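Local coordinates for protein monomethylamine methyltransferase MtmB1 (Methanosarcina barkeri, PDB 1NTH) that catalyses transfer of the methyl group from monomethylamine to the corrinoid cofactor of its partner protein MtmC, a step in methanogenesis from methylamine, at residues K123-G129 with E152-V157; Y334-P340 with V367-G372; E388-T393 with L454-F458; V113-G119 with T357-I363. One frame throughout, in Å; residues are numbered along the deposited sequence.

Contact 1. Residues K123-G129 with E152-V157; sequences KPIVQGG and EVDTIV
Q127 and G128 run parallel to T155 and I156 as paired neighbours in a sheet, the CA atoms of Q127 and T155 lying 4.6 Å apart. G128 N donates to T155 O, while G128 O receives V157 N. Two residues before G128, V126 O is gripped by two backbone donors, D154 N at 2.8 Å and T155 N at a longer 3.2 Å. The D154 side chain serves the other backbone atom of V126: OD2 uses its anti lone pair to accept V126 N in an almost linear bond of 178°, 2.8 Å long. With helix 140-148 between them in the chain, strands 125-128 and 155-156 form a beta-alpha-beta unit of the TIM barrel, and strand 363-366 lies along the other edge of 125-128. On one face of the sheet the extended Q127 presents NE2 to T155 OG1 at 3.0 Å, the hydroxyl lying in the amide plane, and Q127 OE1 is taken by S365, so the amide spans three strands. On the opposite face G128 sits close to V153, whose CG2 would crowd any side chain there. At the N-terminal end of the two segments, K123 keeps CG anti to N (chi1 -178°) and stays extended, which carries NZ to the syn side of E152 OE1, tilted from the carboxylate plane, for a 2.7 Å salt bridge; E152 OE2 pairs with R391.

Contact 2. Residues Y334-P340 with V367-G372; sequences YYPCAGP and VASAKG
With chi1 at 176°, V367 directs CG1 away from its own amide nitrogen and onto the ring of P336, where CG1 and P336 CG meet at a tight 3.4 Å. K371 has CG opposite its carbonyl carbon (chi1 -58°), passes P336 O with CG, and rests CE 3.9 Å from C337 SG; its NZ finishes in a weak hydrogen bond to W303 O. Three backbone bonds join the segments. A368 N reaches Y334 O at 2.8 Å, K371 N meets P336 O at 2.9 Å, and A370 N donates to A338 O at 3.0 Å. These are the loops that follow strands 330-333 and 363-366, adjacent parallel strands of the TIM barrel, at their C-terminal ends, the end at which barrels of this fold carry their active sites. The 367-372 loop is sharply bent: a cis peptide precedes V367, A368 is the centre of an inverse gamma turn, and A370, K371 and G372 all have positive phi. S369 CB packs on P340 CG at 3.8 Å, while its OG is bonded to E382 of helix 380-393. The ring of Y335 has two deposited conformers, so the approach of A368 CB over one of its faces, a CH-pi contact in the conformer described, is less certain than the backbone pairing.

Contact 3. Residues E388-T393 with L454-F458; sequences EVARAT and LGLVF
F458, the C-terminal residue, gives the largest surface to this contact, followed by A392 and L456. The ring of F458 comes edge-on to the helix backbone, with E388 O and V389 N near the ring plane and CE1 4.0 Å from V389 CG2. A392, facing the tail, touches both the main chain and the ring with its CB: V457 O lies 3.4 Å away from that carbon and F458 CD1 3.9 Å. L456 divides its branches: CD1 meets V389 CG1, the two side chains crossing at about a right angle, and CD2 touches A392 CB at 4.2 Å. At the chain end, the terminal carboxylate is met by R391, whose bend at chi3 (67°) swings NH2 to F458 O at 2.9 Å, on a lone pair and near the guanidinium plane; NE adds a weak bond to the same oxygen. That NH2 also makes a salt bridge to E388 OE2, nearly straight at 171°, and E388 itself is held by Y444 and R448 of helix 438-454. A leucine here would probably leave the F458 carboxylate and E388 without this charged mate and set the chain end freer to turn. A water joins A392 O to V457 N, tying the tail to the helix a second way. The arrangement is a C-terminal tail laid against helix 380-393 of the TIM-barrel domain, released from helix 438-454 by a Schellman motif at G455.

Contact 4. Residues V113-G119 with T357-I363; sequences VRKRSVG and TASGREI
R116 puts its guanidinium edge-on to the backbone of 357-361. NH1 and NH2 both grip T357 O, each at 2.9 Å and with that oxygen in the guanidinium plane, and NH1 also reaches R361 O at 2.8 Å, tilted from that plane. Its own main chain is held by E362, whose OE2 uses the anti lone pair to accept R116 N in a bond of 169°. Further along the segment, G119 N donates to A358 O, and V118 CG1 lies 3.4 Å from the same oxygen. T357 O and A358 O belong to the last turn of helix 343-359, and R361 O lies just past the Schellman motif at G360, before strand 363-366 of the TIM barrel; the helix end would probably favour the positive charge brought to it. Substituting a methionine for R116 would probably leave T357 O and R361 O without these charged donors and the segment tied mainly by its backbone bonds. The guanidinium is itself positioned by A122 O, which accepts NE, and the bend at chi3 (68°) directs the nitrogens onward to T357. S330 N holds E362 OE1, fixing the carboxylate for R116 N. Nearer the start of the segment, V113 CG1 meets I363 CD1 at 4.1 Å, the side chains crossing at about a right angle.

Strand 363-366 connects contacts 4 and 2 and pairs with strand 125-128 of contact 1: contact 4 holds the turn that leads into it and contact 2 the loop that leaves it, their centres about 23 Å apart. Contact 1, nested in the chain loop that contact 4 closes, joins it through a probable hydrogen bond from I125 N to E362 O (2.8 Å). Contact 3 lies outside the barrel wall, linked to contact 1 by the salt bridge of R391 NH1 with E152 OE2 (3.1 Å) and to contact 4 where A390 CB packs on T357 OG1 (3.4 Å). Contact 2 lies just past the C-terminal strand ends, which contact 1 also reaches at G129 and V157, the side where a TIM-barrel active site is expected.

Contact 1. Residues K123-G129 with E152-V157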
loop_
_atom_site.group_PDB
_atom_site.type_symbol
_atom_site.label_atom_id
_atom_site.label_comp_id
_atom_site.label_asym_id
_atom_site.label_seq_id
_atom_site.Cartn_x
_atom_site.Cartn_y
_atom_site.Cartn_z
ATOM N N LYS A 123 -20.616 10.193 24.803
ATOM C CA LYS A 123 -20.268 8.917 25.415
ATOM C C LYS A 123 -18.788 8.605 25.200
ATOM O O LYS A 123 -18.223 8.902 24.148
ATOM C CB LYS A 123 -21.116 7.805 24.792
ATOM C CG LYS A 123 -20.897 6.419 25.373
ATOM C CD LYS A 123 -21.668 5.377 24.569
ATOM C CE LYS A 123 -21.548 3.988 25.184
ATOM N NZ LYS A 123 -22.196 2.950 24.327
ATOM N N PRO A 124 -18.128 8.024 26.207
ATOM C CA PRO A 124 -16.713 7.712 25.997
ATOM C C PRO A 124 -16.577 6.517 25.059
ATOM O O PRO A 124 -17.559 5.833 24.756
ATOM C CB PRO A 124 -16.211 7.402 27.409
ATOM C CG PRO A 124 -17.427 6.893 28.105
ATOM C CD PRO A 124 -18.510 7.827 27.616
ATOM N N ILE A 125 -15.360 6.286 24.586
ATOM C CA ILE A 125 -15.073 5.162 23.709
ATOM C C ILE A 125 -15.033 3.911 24.576
ATOM O O ILE A 125 -14.430 3.913 25.653
ATOM C CB ILE A 125 -13.703 5.347 23.012
ATOM C CG1 ILE A 125 -13.782 6.509 22.021
ATOM C CG2 ILE A 125 -13.271 4.053 22.331
ATOM C CD1 ILE A 125 -14.866 6.351 20.969
ATOM N N VAL A 126 -15.680 2.848 24.113
ATOM C CA VAL A 126 -15.712 1.592 24.852
ATOM C C VAL A 126 -14.676 0.625 24.289
ATOM O O VAL A 126 -14.825 0.103 23.182
ATOM C CB VAL A 126 -17.113 0.945 24.780
ATOM C CG1 VAL A 126 -17.116 -0.394 25.510
ATOM C CG2 VAL A 126 -18.144 1.881 25.396
ATOM N N GLN A 127 -13.611 0.409 25.053
ATOM C CA GLN A 127 -12.548 -0.499 24.651
ATOM C C GLN A 127 -12.772 -1.790 25.425
ATOM O O GLN A 127 -12.425 -1.889 26.599
ATOM C CB GLN A 127 -11.186 0.105 24.991
ATOM C CG GLN A 127 -10.004 -0.769 24.612
ATOM C CD GLN A 127 -8.728 0.033 24.495
ATOM O OE1 GLN A 127 -7.971 0.187 25.461
ATOM N NE2 GLN A 127 -8.490 0.571 23.307
ATOM N N GLY A 128 -13.362 -2.774 24.759
ATOM C CA GLY A 128 -13.666 -4.026 25.423
ATOM C C GLY A 128 -12.775 -5.193 25.071
ATOM O O GLY A 128 -12.314 -5.332 23.938
ATOM N N GLY A 129 -12.540 -6.049 26.056
ATOM C CA GLY A 129 -11.716 -7.215 25.825
ATOM C C GLY A 129 -11.337 -7.875 27.133
ATOM O O GLY A 129 -11.755 -7.413 28.201
ATOM N N GLU A 152 -21.814 -2.347 21.418
ATOM C CA GLU A 152 -21.394 -1.422 22.469
ATOM C C GLU A 152 -19.886 -1.188 22.436
ATOM O O GLU A 152 -19.407 -0.123 22.827
ATOM C CB GLU A 152 -21.755 -1.982 23.850
ATOM C CG GLU A 152 -23.210 -1.835 24.271
ATOM C CD GLU A 152 -23.622 -0.391 24.475
ATOM O OE1 GLU A 152 -22.782 0.421 24.926
ATOM O OE2 GLU A 152 -24.797 -0.067 24.202
ATOM N N VAL A 153 -19.144 -2.190 21.976
ATOM C CA VAL A 153 -17.685 -2.115 21.934
ATOM C C VAL A 153 -17.149 -1.417 20.678
ATOM O O VAL A 153 -17.553 -1.733 19.557
ATOM C CB VAL A 153 -17.081 -3.537 22.059
ATOM C CG1 VAL A 153 -15.559 -3.480 22.032
ATOM C CG2 VAL A 153 -17.551 -4.182 23.364
ATOM N N ASP A 154 -16.235 -0.471 20.888
ATOM C CA ASP A 154 -15.620 0.305 19.806
ATOM C C ASP A 154 -14.248 -0.211 19.374
ATOM O O ASP A 154 -13.936 -0.245 18.180
ATOM C CB ASP A 154 -15.470 1.769 20.231
ATOM C CG ASP A 154 -16.795 2.444 20.480
ATOM O OD1 ASP A 154 -17.628 2.463 19.550
ATOM O OD2 ASP A 154 -17.002 2.963 21.599
ATOM N N THR A 155 -13.426 -0.581 20.352
ATOM C CA THR A 155 -12.084 -1.100 20.100
ATOM C C THR A 155 -11.877 -2.292 21.023
ATOM O O THR A 155 -12.674 -2.516 21.939
ATOM C CB THR A 155 -10.991 -0.045 20.403
ATOM O OG1 THR A 155 -11.040 0.312 21.791
ATOM C CG2 THR A 155 -11.210 1.203 19.562
ATOM N N ILE A 156 -10.808 -3.046 20.791
ATOM C CA ILE A 156 -10.527 -4.230 21.599
ATOM C C ILE A 156 -9.281 -4.068 22.463
ATOM O O ILE A 156 -8.281 -3.517 22.011
ATOM C CB ILE A 156 -10.275 -5.476 20.704
ATOM C CG1 ILE A 156 -11.484 -5.749 19.801
ATOM C CG2 ILE A 156 -9.939 -6.692 21.575
ATOM C CD1 ILE A 156 -12.765 -6.087 20.539
ATOM N N VAL A 157 -9.350 -4.521 23.712
ATOM C CA VAL A 157 -8.163 -4.513 24.559
ATOM C C VAL A 157 -7.795 -5.995 24.653
ATOM O O VAL A 157 -8.567 -6.818 25.149
ATOM C CB VAL A 157 -8.406 -3.898 25.962
ATOM C CG1 VAL A 157 -9.665 -4.459 26.599
ATOM C CG2 VAL A 157 -7.190 -4.166 26.837
HETATM O O HOH W 1 -20.192 2.399 22.432
HETATM O O HOH W 2 -24.864 2.769 23.780
HETATM O O HOH W 3 -18.661 4.764 22.538
#

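Contact 2. Residues Y334-P340 with V367-G372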
loop_
_atom_site.group_PDB
_atom_site.type_symbol
_atom_site.label_atom_id
_atom_site.label_comp_id
_atom_site.label_asym_id
_atom_site.label_seq_id
_atom_site.Cartn_x
_atom_site.Cartn_y
_atom_site.Cartn_z
ATOM N N TYR A 334 -10.519 -1.569 34.066
ATOM C CA TYR A 334 -11.435 -2.272 34.971
ATOM C C TYR A 334 -11.006 -3.613 35.565
ATOM O O TYR A 334 -10.794 -4.580 34.833
ATOM C CB TYR A 334 -12.767 -2.482 34.235
ATOM C CG TYR A 334 -13.496 -1.202 33.893
ATOM C CD1 TYR A 334 -12.875 -0.187 33.157
ATOM C CD2 TYR A 334 -14.794 -0.981 34.352
ATOM C CE1 TYR A 334 -13.526 1.017 32.901
ATOM C CE2 TYR A 334 -15.455 0.212 34.100
ATOM C CZ TYR A 334 -14.815 1.211 33.381
ATOM O OH TYR A 334 -15.451 2.413 33.187
ATOM N N TYR A 335 -10.917 -3.663 36.897
ATOM C CA TYR A 335 -10.559 -4.876 37.640
ATOM C C TYR A 335 -11.568 -5.184 38.744
ATOM O O TYR A 335 -11.349 -4.828 39.901
ATOM C CB TYR A 335 -9.172 -4.754 38.266
ATOM C CG TYR A 335 -8.031 -5.001 37.315
ATOM C CD1 TYR A 335 -7.439 -3.953 36.611
ATOM C CD2 TYR A 335 -7.515 -6.285 37.145
ATOM C CE1 TYR A 335 -6.355 -4.179 35.766
ATOM C CE2 TYR A 335 -6.436 -6.522 36.303
ATOM C CZ TYR A 335 -5.858 -5.467 35.621
ATOM O OH TYR A 335 -4.762 -5.701 34.825
ATOM N N PRO A 336 -12.688 -5.839 38.405
ATOM C CA PRO A 336 -13.684 -6.168 39.431
ATOM C C PRO A 336 -13.200 -7.360 40.259
ATOM O O PRO A 336 -12.361 -8.139 39.801
ATOM C CB PRO A 336 -14.923 -6.540 38.616
ATOM C CG PRO A 336 -14.695 -5.879 37.279
ATOM C CD PRO A 336 -13.226 -6.080 37.056
ATOM N N CYS A 337 -13.729 -7.501 41.472
ATOM C CA CYS A 337 -13.363 -8.618 42.340
ATOM C C CYS A 337 -14.069 -9.892 41.890
ATOM O O CYS A 337 -13.462 -10.964 41.816
ATOM C CB CYS A 337 -13.771 -8.337 43.791
ATOM S SG CYS A 337 -12.831 -7.060 44.634
ATOM N N ALA A 338 -15.357 -9.763 41.593
ATOM C CA ALA A 338 -16.178 -10.894 41.181
ATOM C C ALA A 338 -15.913 -11.357 39.751
ATOM O O ALA A 338 -15.439 -10.589 38.910
ATOM C CB ALA A 338 -17.651 -10.543 41.351
ATOM N N GLY A 339 -16.233 -12.622 39.490
ATOM C CA GLY A 339 -16.029 -13.194 38.172
ATOM C C GLY A 339 -17.246 -13.064 37.276
ATOM O O GLY A 339 -18.302 -12.611 37.720
ATOM N N PRO A 340 -17.127 -13.463 36.001
ATOM C CA PRO A 340 -18.229 -13.383 35.039
ATOM C C PRO A 340 -19.482 -14.138 35.462
ATOM O O PRO A 340 -19.421 -15.099 36.232
ATOM C CB PRO A 340 -17.623 -13.972 33.764
ATOM C CG PRO A 340 -16.175 -13.663 33.902
ATOM C CD PRO A 340 -15.916 -13.989 35.351
ATOM N N VAL A 367 -13.393 -5.653 30.378
ATOM C CA VAL A 367 -13.337 -5.742 31.835
ATOM C C VAL A 367 -12.517 -6.957 32.270
ATOM O O VAL A 367 -12.780 -8.076 31.835
ATOM C CB VAL A 367 -14.769 -5.883 32.407
ATOM C CG1 VAL A 367 -14.723 -6.082 33.913
ATOM C CG2 VAL A 367 -15.598 -4.653 32.041
ATOM N N ALA A 368 -11.521 -6.741 33.124
ATOM C CA ALA A 368 -10.703 -7.849 33.600
ATOM C C ALA A 368 -11.374 -8.449 34.833
ATOM O O ALA A 368 -10.934 -8.242 35.964
ATOM C CB ALA A 368 -9.311 -7.366 33.939
ATOM N N SER A 369 -12.452 -9.185 34.596
ATOM C CA SER A 369 -13.212 -9.816 35.666
ATOM C C SER A 369 -12.352 -10.780 36.475
ATOM O O SER A 369 -11.316 -11.249 36.003
ATOM C CB SER A 369 -14.414 -10.546 35.071
ATOM O OG SER A 369 -15.170 -9.653 34.271
ATOM N N ALA A 370 -12.791 -11.072 37.698
ATOM C CA ALA A 370 -12.054 -11.965 38.586
ATOM C C ALA A 370 -10.640 -11.432 38.790
ATOM O O ALA A 370 -9.681 -12.202 38.900
ATOM C CB ALA A 370 -12.013 -13.375 38.006
ATOM N N LYS A 371 -10.526 -10.107 38.835
ATOM C CA LYS A 371 -9.252 -9.420 39.029
ATOM C C LYS A 371 -8.234 -9.703 37.927
ATOM O O LYS A 371 -7.041 -9.449 38.094
ATOM C CB LYS A 371 -8.661 -9.782 40.396
ATOM C CG LYS A 371 -9.592 -9.449 41.552
ATOM C CD LYS A 371 -8.977 -9.779 42.904
ATOM C CE LYS A 371 -10.002 -9.602 44.012
ATOM N NZ LYS A 371 -9.439 -9.938 45.352
ATOM N N GLY A 372 -8.717 -10.235 36.808
ATOM C CA GLY A 372 -7.859 -10.523 35.672
ATOM C C GLY A 372 -6.763 -11.553 35.864
ATOM O O GLY A 372 -5.792 -11.568 35.108
#

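Contact 3. Residues E388-T393 with L454-F458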
loop_
_atom_site.group_PDB
_atom_site.type_symbol
_atom_site.label_atom_id
_atom_site.label_comp_id
_atom_site.label_asym_id
_atom_site.label_seq_id
_atom_site.Cartn_x
_atom_site.Cartn_y
_atom_site.Cartn_z
ATOM N N GLU A 388 -23.349 0.168 28.192
ATOM C CA GLU A 388 -24.715 0.639 28.421
ATOM C C GLU A 388 -24.763 1.639 29.568
ATOM O O GLU A 388 -25.482 2.638 29.511
ATOM C CB GLU A 388 -25.651 -0.531 28.732
ATOM C CG GLU A 388 -26.051 -1.343 27.515
ATOM C CD GLU A 388 -27.467 -1.877 27.622
ATOM O OE1 GLU A 388 -27.680 -2.889 28.326
ATOM O OE2 GLU A 388 -28.371 -1.269 27.009
ATOM N N VAL A 389 -23.992 1.362 30.612
ATOM C CA VAL A 389 -23.947 2.239 31.769
ATOM C C VAL A 389 -23.313 3.578 31.398
ATOM O O VAL A 389 -23.729 4.627 31.892
ATOM C CB VAL A 389 -23.170 1.579 32.928
ATOM C CG1 VAL A 389 -22.953 2.579 34.055
ATOM C CG2 VAL A 389 -23.955 0.374 33.444
ATOM N N ALA A 390 -22.315 3.546 30.517
ATOM C CA ALA A 390 -21.666 4.781 30.089
ATOM C C ALA A 390 -22.681 5.654 29.352
ATOM O O ALA A 390 -22.731 6.868 29.548
ATOM C CB ALA A 390 -20.475 4.469 29.181
ATOM N N ARG A 391 -23.491 5.032 28.500
ATOM C CA ARG A 391 -24.505 5.770 27.756
ATOM C C ARG A 391 -25.503 6.402 28.723
ATOM O O ARG A 391 -25.871 7.567 28.578
ATOM C CB ARG A 391 -25.256 4.842 26.797
ATOM C CG ARG A 391 -26.307 5.563 25.964
ATOM C CD ARG A 391 -27.149 4.594 25.140
ATOM N NE ARG A 391 -27.989 3.746 25.979
ATOM C CZ ARG A 391 -27.814 2.437 26.135
ATOM N NH1 ARG A 391 -26.823 1.817 25.510
ATOM N NH2 ARG A 391 -28.633 1.749 26.919
ATOM N N ALA A 392 -25.934 5.624 29.712
ATOM C CA ALA A 392 -26.895 6.100 30.701
ATOM C C ALA A 392 -26.350 7.237 31.565
ATOM O O ALA A 392 -27.086 8.147 31.945
ATOM C CB ALA A 392 -27.334 4.939 31.589
ATOM N N THR A 393 -25.057 7.183 31.867
ATOM C CA THR A 393 -24.410 8.191 32.705
ATOM C C THR A 393 -24.100 9.506 31.990
ATOM O O THR A 393 -24.140 10.575 32.599
ATOM C CB THR A 393 -23.094 7.635 33.294
ATOM O OG1 THR A 393 -23.374 6.437 34.026
ATOM C CG2 THR A 393 -22.446 8.649 34.229
ATOM N N LEU A 454 -31.837 2.630 41.124
ATOM C CA LEU A 454 -30.985 3.649 41.731
ATOM C C LEU A 454 -31.112 4.988 41.013
ATOM O O LEU A 454 -30.675 6.017 41.526
ATOM C CB LEU A 454 -29.521 3.198 41.733
ATOM C CG LEU A 454 -29.176 2.029 42.660
ATOM C CD1 LEU A 454 -27.691 1.715 42.555
ATOM C CD2 LEU A 454 -29.542 2.388 44.095
ATOM N N GLY A 455 -31.707 4.976 39.823
ATOM C CA GLY A 455 -31.881 6.219 39.091
ATOM C C GLY A 455 -31.329 6.269 37.679
ATOM O O GLY A 455 -31.568 7.240 36.961
ATOM N N LEU A 456 -30.586 5.247 37.268
ATOM C CA LEU A 456 -30.039 5.236 35.915
ATOM C C LEU A 456 -31.133 4.992 34.884
ATOM O O LEU A 456 -32.016 4.159 35.087
ATOM C CB LEU A 456 -28.961 4.158 35.766
ATOM C CG LEU A 456 -27.559 4.462 36.296
ATOM C CD1 LEU A 456 -26.612 3.344 35.874
ATOM C CD2 LEU A 456 -27.072 5.794 35.739
ATOM N N VAL A 457 -31.072 5.726 33.779
ATOM C CA VAL A 457 -32.044 5.575 32.704
ATOM C C VAL A 457 -31.305 5.096 31.457
ATOM O O VAL A 457 -30.508 5.831 30.874
ATOM C CB VAL A 457 -32.756 6.908 32.393
ATOM C CG1 VAL A 457 -33.791 6.698 31.299
ATOM C CG2 VAL A 457 -33.416 7.452 33.652
ATOM N N PHE A 458 -31.576 3.856 31.062
ATOM C CA PHE A 458 -30.937 3.247 29.901
ATOM C C PHE A 458 -31.612 3.587 28.578
ATOM O O PHE A 458 -30.976 3.359 27.525
ATOM C CB PHE A 458 -30.886 1.731 30.087
ATOM C CG PHE A 458 -29.936 1.293 31.161
ATOM C CD1 PHE A 458 -28.563 1.289 30.933
ATOM C CD2 PHE A 458 -30.407 0.918 32.415
ATOM C CE1 PHE A 458 -27.672 0.920 31.936
ATOM C CE2 PHE A 458 -29.527 0.547 33.426
ATOM C CZ PHE A 458 -28.156 0.548 33.188
ATOM O OXT PHE A 458 -32.765 4.065 28.606
HETATM O O HOH W 4 -29.404 8.151 33.607
#

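Contact 4. Residues V113-G119 with T357-I363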
loop_
_atom_site.group_PDB
_atom_site.type_symbol
_atom_site.label_atom_id
_atom_site.label_comp_id
_atom_site.label_asym_id
_atom_site.label_seq_id
_atom_site.Cartn_x
_atom_site.Cartn_y
_atom_site.Cartn_z
ATOM N N VAL A 113 -11.331 9.595 18.674
ATOM C CA VAL A 113 -11.176 9.800 20.106
ATOM C C VAL A 113 -10.932 11.289 20.314
ATOM O O VAL A 113 -9.902 11.821 19.892
ATOM C CB VAL A 113 -9.977 9.010 20.669
ATOM C CG1 VAL A 113 -9.877 9.230 22.185
ATOM C CG2 VAL A 113 -10.138 7.531 20.356
ATOM N N ARG A 114 -11.897 11.959 20.938
ATOM C CA ARG A 114 -11.797 13.390 21.201
ATOM C C ARG A 114 -12.016 13.663 22.687
ATOM O O ARG A 114 -12.581 12.838 23.401
ATOM C CB ARG A 114 -12.822 14.152 20.355
ATOM C CG ARG A 114 -12.652 13.917 18.852
ATOM C CD ARG A 114 -13.482 14.887 18.022
ATOM N NE ARG A 114 -13.276 14.698 16.584
ATOM C CZ ARG A 114 -14.105 14.031 15.787
ATOM N NH1 ARG A 114 -15.210 13.482 16.278
ATOM N NH2 ARG A 114 -13.831 13.914 14.494
ATOM N N LYS A 115 -11.569 14.823 23.150
ATOM C CA LYS A 115 -11.696 15.167 24.562
ATOM C C LYS A 115 -13.124 15.240 25.100
ATOM O O LYS A 115 -14.047 15.686 24.410
ATOM C CB LYS A 115 -10.992 16.499 24.853
ATOM C CG LYS A 115 -11.048 16.881 26.331
ATOM C CD LYS A 115 -10.368 18.204 26.634
ATOM C CE LYS A 115 -10.458 18.515 28.129
ATOM N NZ LYS A 115 -9.805 19.811 28.464
ATOM N N ARG A 116 -13.290 14.787 26.341
ATOM C CA ARG A 116 -14.576 14.836 27.034
ATOM C C ARG A 116 -14.376 15.650 28.305
ATOM O O ARG A 116 -13.317 15.594 28.928
ATOM C CB ARG A 116 -15.061 13.436 27.431
ATOM C CG ARG A 116 -15.543 12.572 26.281
ATOM C CD ARG A 116 -16.159 11.263 26.783
ATOM N NE ARG A 116 -17.425 11.466 27.496
ATOM C CZ ARG A 116 -17.579 11.361 28.815
ATOM N NH1 ARG A 116 -16.545 11.052 29.592
ATOM N NH2 ARG A 116 -18.773 11.563 29.360
ATOM N N SER A 117 -15.389 16.416 28.683
ATOM C CA SER A 117 -15.308 17.215 29.895
ATOM C C SER A 117 -16.085 16.492 30.982
ATOM O O SER A 117 -16.741 15.485 30.724
ATOM C CB SER A 117 -15.917 18.597 29.657
ATOM O OG SER A 117 -17.284 18.493 29.294
ATOM N N VAL A 118 -15.999 16.998 32.206
ATOM C CA VAL A 118 -16.735 16.407 33.310
ATOM C C VAL A 118 -18.223 16.525 32.969
ATOM O O VAL A 118 -18.677 17.583 32.532
ATOM C CB VAL A 118 -16.446 17.166 34.625
ATOM C CG1 VAL A 118 -17.347 16.650 35.740
ATOM C CG2 VAL A 118 -14.982 17.000 35.004
ATOM N N GLY A 119 -18.966 15.434 33.145
ATOM C CA GLY A 119 -20.394 15.435 32.862
ATOM C C GLY A 119 -20.767 15.576 31.393
ATOM O O GLY A 119 -21.918 15.860 31.062
ATOM N N THR A 357 -17.236 7.771 33.229
ATOM C CA THR A 357 -18.005 8.557 32.274
ATOM C C THR A 357 -18.262 9.969 32.796
ATOM O O THR A 357 -17.989 10.957 32.110
ATOM C CB THR A 357 -19.352 7.870 31.964
ATOM O OG1 THR A 357 -19.104 6.577 31.397
ATOM C CG2 THR A 357 -20.170 8.702 30.986
ATOM N N ALA A 358 -18.769 10.074 34.019
ATOM C CA ALA A 358 -19.062 11.383 34.589
ATOM C C ALA A 358 -17.820 12.224 34.869
ATOM O O ALA A 358 -17.869 13.448 34.769
ATOM C CB ALA A 358 -19.873 11.217 35.865
ATOM N N SER A 359 -16.706 11.578 35.207
ATOM C CA SER A 359 -15.483 12.319 35.512
ATOM C C SER A 359 -14.752 12.832 34.274
ATOM O O SER A 359 -13.806 13.609 34.391
ATOM C CB SER A 359 -14.533 11.469 36.371
ATOM O OG SER A 359 -14.032 10.346 35.666
ATOM N N GLY A 360 -15.175 12.388 33.093
ATOM C CA GLY A 360 -14.552 12.867 31.869
ATOM C C GLY A 360 -13.574 11.975 31.123
ATOM O O GLY A 360 -12.830 12.468 30.280
ATOM N N ARG A 361 -13.556 10.676 31.408
ATOM C CA ARG A 361 -12.636 9.775 30.711
ATOM C C ARG A 361 -13.030 9.661 29.244
ATOM O O ARG A 361 -14.216 9.629 28.919
ATOM C CB ARG A 361 -12.662 8.374 31.330
ATOM C CG ARG A 361 -12.134 8.285 32.751
ATOM C CD ARG A 361 -10.621 8.441 32.819
ATOM N NE ARG A 361 -10.168 8.414 34.208
ATOM C CZ ARG A 361 -8.914 8.608 34.603
ATOM N NH1 ARG A 361 -7.955 8.842 33.716
ATOM N NH2 ARG A 361 -8.622 8.592 35.898
ATOM N N GLU A 362 -12.038 9.599 28.362
ATOM C CA GLU A 362 -12.319 9.467 26.938
ATOM C C GLU A 362 -12.458 8.002 26.543
ATOM O O GLU A 362 -13.176 7.675 25.599
ATOM C CB GLU A 362 -11.206 10.100 26.099
ATOM C CG GLU A 362 -11.229 11.620 26.021
ATOM C CD GLU A 362 -10.756 12.304 27.289
ATOM O OE1 GLU A 362 -9.889 11.744 27.993
ATOM O OE2 GLU A 362 -11.240 13.419 27.572
ATOM N N ILE A 363 -11.768 7.123 27.264
ATOM C CA ILE A 363 -11.798 5.697 26.964
ATOM C C ILE A 363 -12.004 4.825 28.204
ATOM O O ILE A 363 -11.416 5.078 29.256
ATOM C CB ILE A 363 -10.475 5.261 26.285
ATOM C CG1 ILE A 363 -10.279 6.036 24.975
ATOM C CG2 ILE A 363 -10.490 3.757 26.027
ATOM C CD1 ILE A 363 -8.919 5.809 24.323
HETATM O O HOH W 5 -13.897 10.232 23.676
#